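Long-range contacts in DUAL specificity protein phosphatase 14 (Homo sapiens, PDB 2WGP), which removes phosphate from tyrosine, serine and threonine residues of proteins, inactivating the MAP kinases ERK, JNK and p38 and dampening T-cell receptor signalling: residues G51-I62 against A105-R116; Y88-H97 against T119-F128. All coordinates share one frame; numbering follows the deposited sequence. Where two conformers were deposited one is given.

Overall arrangement
Contact 1 pairs two parallel strands of the central sheet and carries one of them, 106-109, into the phosphate-binding loop; contact 2 crosses two of the helices that pack on that sheet. Their centres lie about 13 Å apart, and along the chain their segments alternate: helix 89-101 leads into strand 106-109, and the loop behind Cys-110, the phosphocysteine nucleophile, leads into helix 116-129. The two contacts meet directly, Val-108 CG2 lying 3.8 Å from Ile-96 CD1 and Ala-58 CB 3.6 Å from Leu-120 CD1. Through Leu-120, whose side chain is about 7 Å from that of Cys-110, the helix packing reaches up beneath the active site.

Contact 1. Residues G51-I62 against A105-R116; sequences GITCIVNATIEI and ATLVHCAAGVSR. With PO4 (phosphate ion), chain C.
Strands 54-57 and 106-109 run parallel, their axes 4.7 Å apart, joined by alternating backbone bonds from Cys-54 N to Ala-105 O through to Ala-58 N to His-109 O. On one face of the sheet Val-56 CG2 meets Thr-106 CG2 at 3.7 Å; on the other, Ile-55 CG2 touches the His-109 ring at its edge. The first torsion of His-109 (chi1 83°) sets CG between backbone N and carbonyl carbon, bringing the ring under Asn-57, whose CA lies over its face. ND1 then donates to Cys-110 O at 2.9 Å, almost straight and in the ring plane, which fixes the ring's rotation. Beyond the strands the second segment becomes the P-loop of the protein-tyrosine phosphatases, wrapped round a phosphate ion beside the nucleophile Cys-110. Five backbone N-H groups, of Ala-111, Ala-112, Val-114, Ser-115 and Arg-116, bind the ion, and Arg-116 adds NE to O1 at 2.8 Å and NH2 to O2 at 2.9 Å. The same guanidinium grips Glu-61 end-on, NH1 to OE1 and NH2 to OE2, both 2.9 Å, on syn lone pairs with the planes 10° apart, while Thr-59 CG2 lies over one face. A methionine in place of Arg-116 would probably leave Glu-61 without its countercharge and the phosphate without two of its donors. Leu-77 O takes a further bond from NH1. Strand 71-74 flanks 54-57 and strand 33-36 flanks 106-109; helices 89-101 and 116-129 pack on the face bearing Val-56 and Val-108, and helix 44-49 on that of Ile-55 and Leu-107.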
# COMPACT_ATOMS: atom_id res chain seq x y z
N GLY A 51 -44.99 8.30 9.98
CA GLY A 51 -44.72 9.17 11.12
C GLY A 51 -43.29 9.66 11.22
O GLY A 51 -42.84 10.07 12.30
N ILE A 52 -42.58 9.66 10.10
CA ILE A 52 -41.19 10.11 10.03
C ILE A 52 -41.14 11.63 10.22
O ILE A 52 -41.87 12.38 9.58
CB ILE A 52 -40.48 9.64 8.72
CG1 ILE A 52 -40.28 8.11 8.77
CG2 ILE A 52 -39.10 10.36 8.52
CD1 ILE A 52 -40.03 7.44 7.43
N THR A 53 -40.30 12.04 11.16
CA THR A 53 -40.12 13.45 11.52
C THR A 53 -38.69 13.95 11.26
O THR A 53 -38.46 15.16 11.19
CB THR A 53 -40.47 13.66 13.01
OG1 THR A 53 -39.65 12.79 13.81
CG2 THR A 53 -41.95 13.35 13.27
N CYS A 54 -37.74 13.01 11.15
CA CYS A 54 -36.34 13.33 11.00
C CYS A 54 -35.73 12.47 9.90
O CYS A 54 -35.95 11.24 9.85
CB CYS A 54 -35.61 13.08 12.30
SG CYS A 54 -33.84 13.42 12.26
N ILE A 55 -35.01 13.14 9.00
CA ILE A 55 -34.29 12.47 7.91
C ILE A 55 -32.77 12.66 8.08
O ILE A 55 -32.25 13.79 8.07
CB ILE A 55 -34.72 12.98 6.51
CG1 ILE A 55 -36.23 12.81 6.29
CG2 ILE A 55 -33.94 12.27 5.40
CD1 ILE A 55 -36.75 13.43 4.97
N VAL A 56 -32.08 11.52 8.24
CA VAL A 56 -30.62 11.45 8.24
C VAL A 56 -30.17 11.05 6.85
O VAL A 56 -30.33 9.90 6.40
CB VAL A 56 -30.08 10.46 9.31
CG1 VAL A 56 -28.58 10.42 9.26
CG2 VAL A 56 -30.52 10.85 10.72
N ASN A 57 -29.60 12.01 6.16
CA ASN A 57 -29.07 11.81 4.82
C ASN A 57 -27.58 11.43 4.91
O ASN A 57 -26.72 12.31 5.02
CB ASN A 57 -29.28 13.09 4.00
CG ASN A 57 -28.72 13.00 2.63
OD1 ASN A 57 -28.18 11.96 2.24
ND2 ASN A 57 -28.82 14.08 1.87
N ALA A 58 -27.30 10.12 4.90
CA ALA A 58 -25.93 9.59 4.99
C ALA A 58 -25.23 9.51 3.64
O ALA A 58 -24.67 8.47 3.26
CB ALA A 58 -25.92 8.22 5.69
N THR A 59 -25.26 10.61 2.89
CA THR A 59 -24.56 10.71 1.62
C THR A 59 -23.97 12.09 1.46
O THR A 59 -24.50 13.07 2.01
CB THR A 59 -25.48 10.49 0.39
OG1 THR A 59 -26.25 11.68 0.13
CG2 THR A 59 -26.39 9.29 0.59
N ILE A 60 -22.87 12.14 0.73
CA ILE A 60 -22.31 13.40 0.30
C ILE A 60 -23.08 13.88 -0.95
O ILE A 60 -23.39 15.06 -1.08
CB ILE A 60 -20.77 13.26 0.10
CG1 ILE A 60 -20.13 14.58 -0.34
CG2 ILE A 60 -20.42 12.13 -0.88
CD1 ILE A 60 -18.64 14.58 -0.13
N GLU A 61 -23.43 12.93 -1.82
CA GLU A 61 -23.81 13.23 -3.18
C GLU A 61 -25.28 13.53 -3.46
O GLU A 61 -25.61 14.05 -4.53
CB GLU A 61 -23.29 12.12 -4.13
CG GLU A 61 -24.07 10.78 -4.16
CD GLU A 61 -23.70 9.78 -3.06
OE1 GLU A 61 -22.98 10.13 -2.09
OE2 GLU A 61 -24.17 8.63 -3.15
N ILE A 62 -26.15 13.19 -2.51
CA ILE A 62 -27.58 13.52 -2.60
C ILE A 62 -27.88 14.76 -1.73
O ILE A 62 -27.65 14.74 -0.52
CB ILE A 62 -28.48 12.36 -2.12
CG1 ILE A 62 -28.13 11.07 -2.86
CG2 ILE A 62 -30.00 12.73 -2.25
CD1 ILE A 62 -29.07 9.87 -2.53
N ALA A 105 -39.92 9.77 14.55
CA ALA A 105 -39.28 8.64 13.89
C ALA A 105 -38.27 9.15 12.85
O ALA A 105 -38.42 10.23 12.29
CB ALA A 105 -40.33 7.73 13.24
N THR A 106 -37.23 8.36 12.66
CA THR A 106 -36.13 8.74 11.80
C THR A 106 -36.01 7.80 10.60
O THR A 106 -36.10 6.58 10.73
CB THR A 106 -34.79 8.75 12.61
OG1 THR A 106 -34.91 9.67 13.73
CG2 THR A 106 -33.63 9.17 11.73
N LEU A 107 -35.79 8.40 9.42
CA LEU A 107 -35.32 7.68 8.27
C LEU A 107 -33.84 7.94 8.08
O LEU A 107 -33.40 9.09 7.95
CB LEU A 107 -36.06 8.09 7.02
CG LEU A 107 -35.49 7.55 5.71
CD1 LEU A 107 -35.76 6.02 5.54
CD2 LEU A 107 -36.10 8.36 4.55
N VAL A 108 -33.06 6.87 8.10
CA VAL A 108 -31.65 6.95 7.74
C VAL A 108 -31.57 6.42 6.32
O VAL A 108 -31.89 5.23 6.08
CB VAL A 108 -30.70 6.17 8.67
CG1 VAL A 108 -29.24 6.38 8.21
CG2 VAL A 108 -30.91 6.56 10.19
N HIS A 109 -31.18 7.30 5.39
CA HIS A 109 -31.08 6.91 3.98
C HIS A 109 -29.67 7.14 3.45
O HIS A 109 -28.90 7.97 3.97
CB HIS A 109 -32.13 7.60 3.08
CG HIS A 109 -31.79 8.99 2.62
ND1 HIS A 109 -30.93 9.24 1.56
CD2 HIS A 109 -32.23 10.20 3.04
CE1 HIS A 109 -30.84 10.55 1.38
NE2 HIS A 109 -31.62 11.15 2.26
N CYS A 110 -29.34 6.39 2.41
CA CYS A 110 -28.13 6.65 1.63
C CYS A 110 -28.58 6.70 0.16
O CYS A 110 -29.63 7.27 -0.13
CB CYS A 110 -27.07 5.60 1.95
SG CYS A 110 -27.61 3.89 1.98
N ALA A 111 -27.81 6.12 -0.76
CA ALA A 111 -28.17 6.08 -2.18
C ALA A 111 -28.91 4.77 -2.47
O ALA A 111 -30.08 4.77 -2.79
CB ALA A 111 -26.92 6.21 -3.08
N ALA A 112 -28.21 3.67 -2.21
CA ALA A 112 -28.69 2.32 -2.51
C ALA A 112 -29.43 1.63 -1.38
O ALA A 112 -30.04 0.59 -1.59
CB ALA A 112 -27.49 1.44 -2.99
N GLY A 113 -29.41 2.19 -0.18
CA GLY A 113 -29.99 1.51 0.97
C GLY A 113 -29.29 0.19 1.31
O GLY A 113 -29.90 -0.70 1.92
N VAL A 114 -28.01 0.08 0.97
CA VAL A 114 -27.24 -1.15 1.10
C VAL A 114 -26.12 -1.10 2.18
O VAL A 114 -25.94 -2.05 2.96
CB VAL A 114 -26.64 -1.53 -0.30
CG1 VAL A 114 -25.59 -2.61 -0.21
CG2 VAL A 114 -27.75 -1.97 -1.25
N SER A 115 -25.35 -0.01 2.20
CA SER A 115 -24.10 0.06 2.95
C SER A 115 -24.07 1.18 4.01
O SER A 115 -24.09 0.89 5.21
CB SER A 115 -22.92 0.16 1.98
OG SER A 115 -21.67 0.27 2.66
N ARG A 116 -24.07 2.44 3.58
CA ARG A 116 -23.94 3.55 4.54
C ARG A 116 -25.07 3.57 5.58
O ARG A 116 -24.80 3.61 6.79
CB ARG A 116 -23.84 4.91 3.83
CG ARG A 116 -22.49 5.20 3.18
CD ARG A 116 -22.54 6.42 2.28
NE ARG A 116 -23.30 6.14 1.06
CZ ARG A 116 -23.37 6.96 0.01
NH1 ARG A 116 -22.78 8.14 0.00
NH2 ARG A 116 -24.11 6.61 -1.02
P PO4 C . -24.80 2.98 -0.33
O1 PO4 C . -23.96 3.43 0.82
O2 PO4 C . -25.48 4.05 -1.14
O3 PO4 C . -25.93 2.09 0.19
O4 PO4 C . -23.98 2.11 -1.29

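Contact 2. Residues Y88-H97 against T119-F128; sequences YFDTVADKIH and TLCIAYLMKF
Lys-127 NZ is gripped by two carboxylates one helical turn apart, Asp-90 OD2 at 2.8 Å and Asp-94 OD1 at 2.9 Å. Its chain, extended beyond CG, crosses Asp-90 at about a right angle; the ammonium meets OD2 from above the carboxylate plane, but approaches OD1 of Asp-94 on the syn side. A water donates to Asp-94 OD2 and accepts a weak bond from NZ. Below this network helices 89-97 and 119-128 cross at -70°, 8.8 Å between axes, with the small Ala-93 against the backbone of Tyr-124. At one end, the CB of Ala-123 sits over a face of the Phe-89 ring, 3.9 Å from its centroid, while Leu-120 CD2 comes in at the ring's edge. At the other, His-97 and Phe-128 form an offset stack, centroids 4.1 Å apart and planes at 8°. His-97 CB sits over the centre of the phenyl face, and the first torsion, with CG opposite the backbone N (chi1 180°), carries the imidazole across it; Asp-94 OD1 meets the rim of that phenyl in its plane, 3.4 Å from CZ. Between these ends Ile-96 CG2 presses on a face of the Tyr-124 ring. A second water donates to both Phe-89 O and Leu-120 O, tying the helices by their backbones. Helix 151-165 packs beside the Phe-89 end, where Tyr-160 OH also bonds Asp-90 OD2. With two carboxylates round one ammonium, the trio probably carries a net negative charge, an environment likely to favour the protonated lysine, while carbon contacts join the helices beneath it.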
# COMPACT_ATOMS: atom_id res chain seq x y z
N TYR A 88 -19.56 8.88 13.11
CA TYR A 88 -20.97 9.22 13.21
C TYR A 88 -21.80 8.19 13.98
O TYR A 88 -23.01 8.34 14.12
CB TYR A 88 -21.55 9.42 11.82
CG TYR A 88 -20.96 10.62 11.08
CD1 TYR A 88 -21.47 11.91 11.27
CD2 TYR A 88 -19.91 10.47 10.20
CE1 TYR A 88 -20.96 13.01 10.59
CE2 TYR A 88 -19.38 11.58 9.50
CZ TYR A 88 -19.91 12.84 9.72
OH TYR A 88 -19.41 13.96 9.06
N PHE A 89 -21.16 7.12 14.48
CA PHE A 89 -21.91 6.06 15.15
C PHE A 89 -22.69 6.61 16.35
O PHE A 89 -23.92 6.47 16.40
CB PHE A 89 -21.00 4.90 15.58
CG PHE A 89 -20.54 3.98 14.44
CD1 PHE A 89 -19.55 3.02 14.70
CD2 PHE A 89 -21.07 4.04 13.13
CE1 PHE A 89 -19.12 2.16 13.69
CE2 PHE A 89 -20.63 3.18 12.15
CZ PHE A 89 -19.67 2.25 12.43
N ASP A 90 -21.99 7.28 17.27
CA ASP A 90 -22.62 7.83 18.49
C ASP A 90 -23.56 8.98 18.14
O ASP A 90 -24.69 9.01 18.62
CB ASP A 90 -21.57 8.31 19.52
CG ASP A 90 -20.91 7.15 20.26
OD1 ASP A 90 -19.67 7.20 20.48
OD2 ASP A 90 -21.63 6.19 20.62
N THR A 91 -23.13 9.89 17.28
CA THR A 91 -23.95 11.08 17.01
C THR A 91 -25.27 10.72 16.30
O THR A 91 -26.34 11.24 16.67
CB THR A 91 -23.16 12.19 16.30
OG1 THR A 91 -22.70 11.72 15.04
CG2 THR A 91 -21.93 12.62 17.16
N VAL A 92 -25.23 9.80 15.34
CA VAL A 92 -26.45 9.40 14.62
C VAL A 92 -27.32 8.52 15.53
O VAL A 92 -28.54 8.69 15.56
CB VAL A 92 -26.18 8.72 13.23
CG1 VAL A 92 -27.44 8.11 12.62
CG2 VAL A 92 -25.56 9.73 12.24
N ALA A 93 -26.70 7.58 16.24
CA ALA A 93 -27.42 6.72 17.17
C ALA A 93 -28.11 7.55 18.27
O ALA A 93 -29.28 7.34 18.58
CB ALA A 93 -26.49 5.68 17.76
N ASP A 94 -27.40 8.52 18.82
CA ASP A 94 -27.98 9.47 19.78
C ASP A 94 -29.16 10.28 19.20
O ASP A 94 -30.15 10.50 19.89
CB ASP A 94 -26.91 10.41 20.33
CG ASP A 94 -25.90 9.70 21.22
OD1 ASP A 94 -26.09 8.49 21.51
OD2 ASP A 94 -24.93 10.36 21.64
N LYS A 95 -29.05 10.70 17.95
CA LYS A 95 -30.13 11.44 17.28
C LYS A 95 -31.39 10.58 17.09
O LYS A 95 -32.50 11.02 17.42
CB LYS A 95 -29.65 12.02 15.95
CG LYS A 95 -30.71 12.85 15.21
CD LYS A 95 -31.23 14.00 16.05
CE LYS A 95 -32.13 14.94 15.28
NZ LYS A 95 -32.58 16.09 16.18
N ILE A 96 -31.20 9.35 16.60
CA ILE A 96 -32.30 8.40 16.45
C ILE A 96 -32.99 8.22 17.80
O ILE A 96 -34.21 8.23 17.87
CB ILE A 96 -31.86 7.01 15.87
CG1 ILE A 96 -31.30 7.18 14.45
CG2 ILE A 96 -33.07 6.05 15.83
CD1 ILE A 96 -30.37 5.99 13.94
N HIS A 97 -32.20 8.07 18.86
CA HIS A 97 -32.72 7.89 20.22
C HIS A 97 -33.47 9.13 20.70
O HIS A 97 -34.56 9.03 21.26
CB HIS A 97 -31.57 7.52 21.18
CG HIS A 97 -32.00 7.31 22.60
ND1 HIS A 97 -32.76 6.24 23.00
CD2 HIS A 97 -31.77 8.04 23.72
CE1 HIS A 97 -32.98 6.30 24.30
NE2 HIS A 97 -32.38 7.38 24.76
N THR A 119 -25.20 0.52 7.92
CA THR A 119 -24.09 0.52 8.90
C THR A 119 -24.47 1.36 10.13
O THR A 119 -24.27 0.95 11.27
CB THR A 119 -22.78 1.03 8.29
OG1 THR A 119 -22.39 0.16 7.19
CG2 THR A 119 -21.67 1.09 9.37
N LEU A 120 -25.04 2.53 9.87
CA LEU A 120 -25.47 3.42 10.94
C LEU A 120 -26.63 2.83 11.75
O LEU A 120 -26.64 2.98 12.99
CB LEU A 120 -25.86 4.78 10.35
CG LEU A 120 -24.71 5.59 9.73
CD1 LEU A 120 -25.28 6.78 8.97
CD2 LEU A 120 -23.66 6.01 10.81
N CYS A 121 -27.57 2.16 11.08
CA CYS A 121 -28.66 1.45 11.79
C CYS A 121 -28.13 0.32 12.66
O CYS A 121 -28.58 0.17 13.80
CB CYS A 121 -29.71 0.93 10.81
SG CYS A 121 -30.63 2.20 9.99
N ILE A 122 -27.16 -0.45 12.16
CA ILE A 122 -26.55 -1.53 12.94
C ILE A 122 -25.88 -0.97 14.20
O ILE A 122 -26.01 -1.53 15.31
CB ILE A 122 -25.54 -2.37 12.10
CG1 ILE A 122 -26.29 -3.22 11.06
CG2 ILE A 122 -24.72 -3.29 12.99
CD1 ILE A 122 -25.39 -3.77 9.89
N ALA A 123 -25.19 0.17 14.05
CA ALA A 123 -24.51 0.79 15.18
C ALA A 123 -25.54 1.23 16.24
O ALA A 123 -25.34 1.01 17.44
CB ALA A 123 -23.64 1.97 14.71
N TYR A 124 -26.64 1.84 15.79
CA TYR A 124 -27.75 2.25 16.67
C TYR A 124 -28.36 1.08 17.46
O TYR A 124 -28.55 1.17 18.68
CB TYR A 124 -28.85 2.97 15.86
CG TYR A 124 -30.13 3.13 16.63
CD1 TYR A 124 -30.27 4.13 17.61
CD2 TYR A 124 -31.20 2.24 16.42
CE1 TYR A 124 -31.43 4.26 18.34
CE2 TYR A 124 -32.37 2.35 17.18
CZ TYR A 124 -32.48 3.36 18.12
OH TYR A 124 -33.64 3.49 18.84
N LEU A 125 -28.65 -0.01 16.77
CA LEU A 125 -29.19 -1.22 17.40
C LEU A 125 -28.27 -1.77 18.51
O LEU A 125 -28.74 -2.16 19.57
CB LEU A 125 -29.46 -2.30 16.36
CG LEU A 125 -30.63 -2.09 15.38
CD1 LEU A 125 -30.69 -3.29 14.40
CD2 LEU A 125 -31.97 -1.90 16.11
N MET A 126 -26.96 -1.79 18.27
CA MET A 126 -26.02 -2.20 19.29
C MET A 126 -26.03 -1.28 20.50
O MET A 126 -26.08 -1.76 21.65
CB MET A 126 -24.60 -2.29 18.74
CG MET A 126 -24.35 -3.47 17.79
SD MET A 126 -22.62 -3.77 17.52
CE MET A 126 -22.18 -2.38 16.44
N LYS A 127 -26.01 0.03 20.25
CA LYS A 127 -25.91 1.00 21.33
C LYS A 127 -27.19 1.11 22.15
O LYS A 127 -27.12 1.19 23.38
CB LYS A 127 -25.51 2.38 20.82
CG LYS A 127 -25.22 3.38 21.97
CD LYS A 127 -24.80 4.75 21.48
CE LYS A 127 -24.51 5.67 22.67
NZ LYS A 127 -23.77 6.87 22.25
N PHE A 128 -28.34 1.13 21.50
CA PHE A 128 -29.59 1.40 22.21
C PHE A 128 -30.56 0.22 22.35
O PHE A 128 -31.52 0.33 23.10
CB PHE A 128 -30.30 2.60 21.57
CG PHE A 128 -29.66 3.91 21.90
CD1 PHE A 128 -29.80 4.46 23.18
CD2 PHE A 128 -28.89 4.58 20.96
CE1 PHE A 128 -29.20 5.65 23.50
CE2 PHE A 128 -28.30 5.77 21.26
CZ PHE A 128 -28.45 6.31 22.55
O HOH W 1 -25.45 5.33 14.16
O HOH W 2 -22.33 9.73 22.95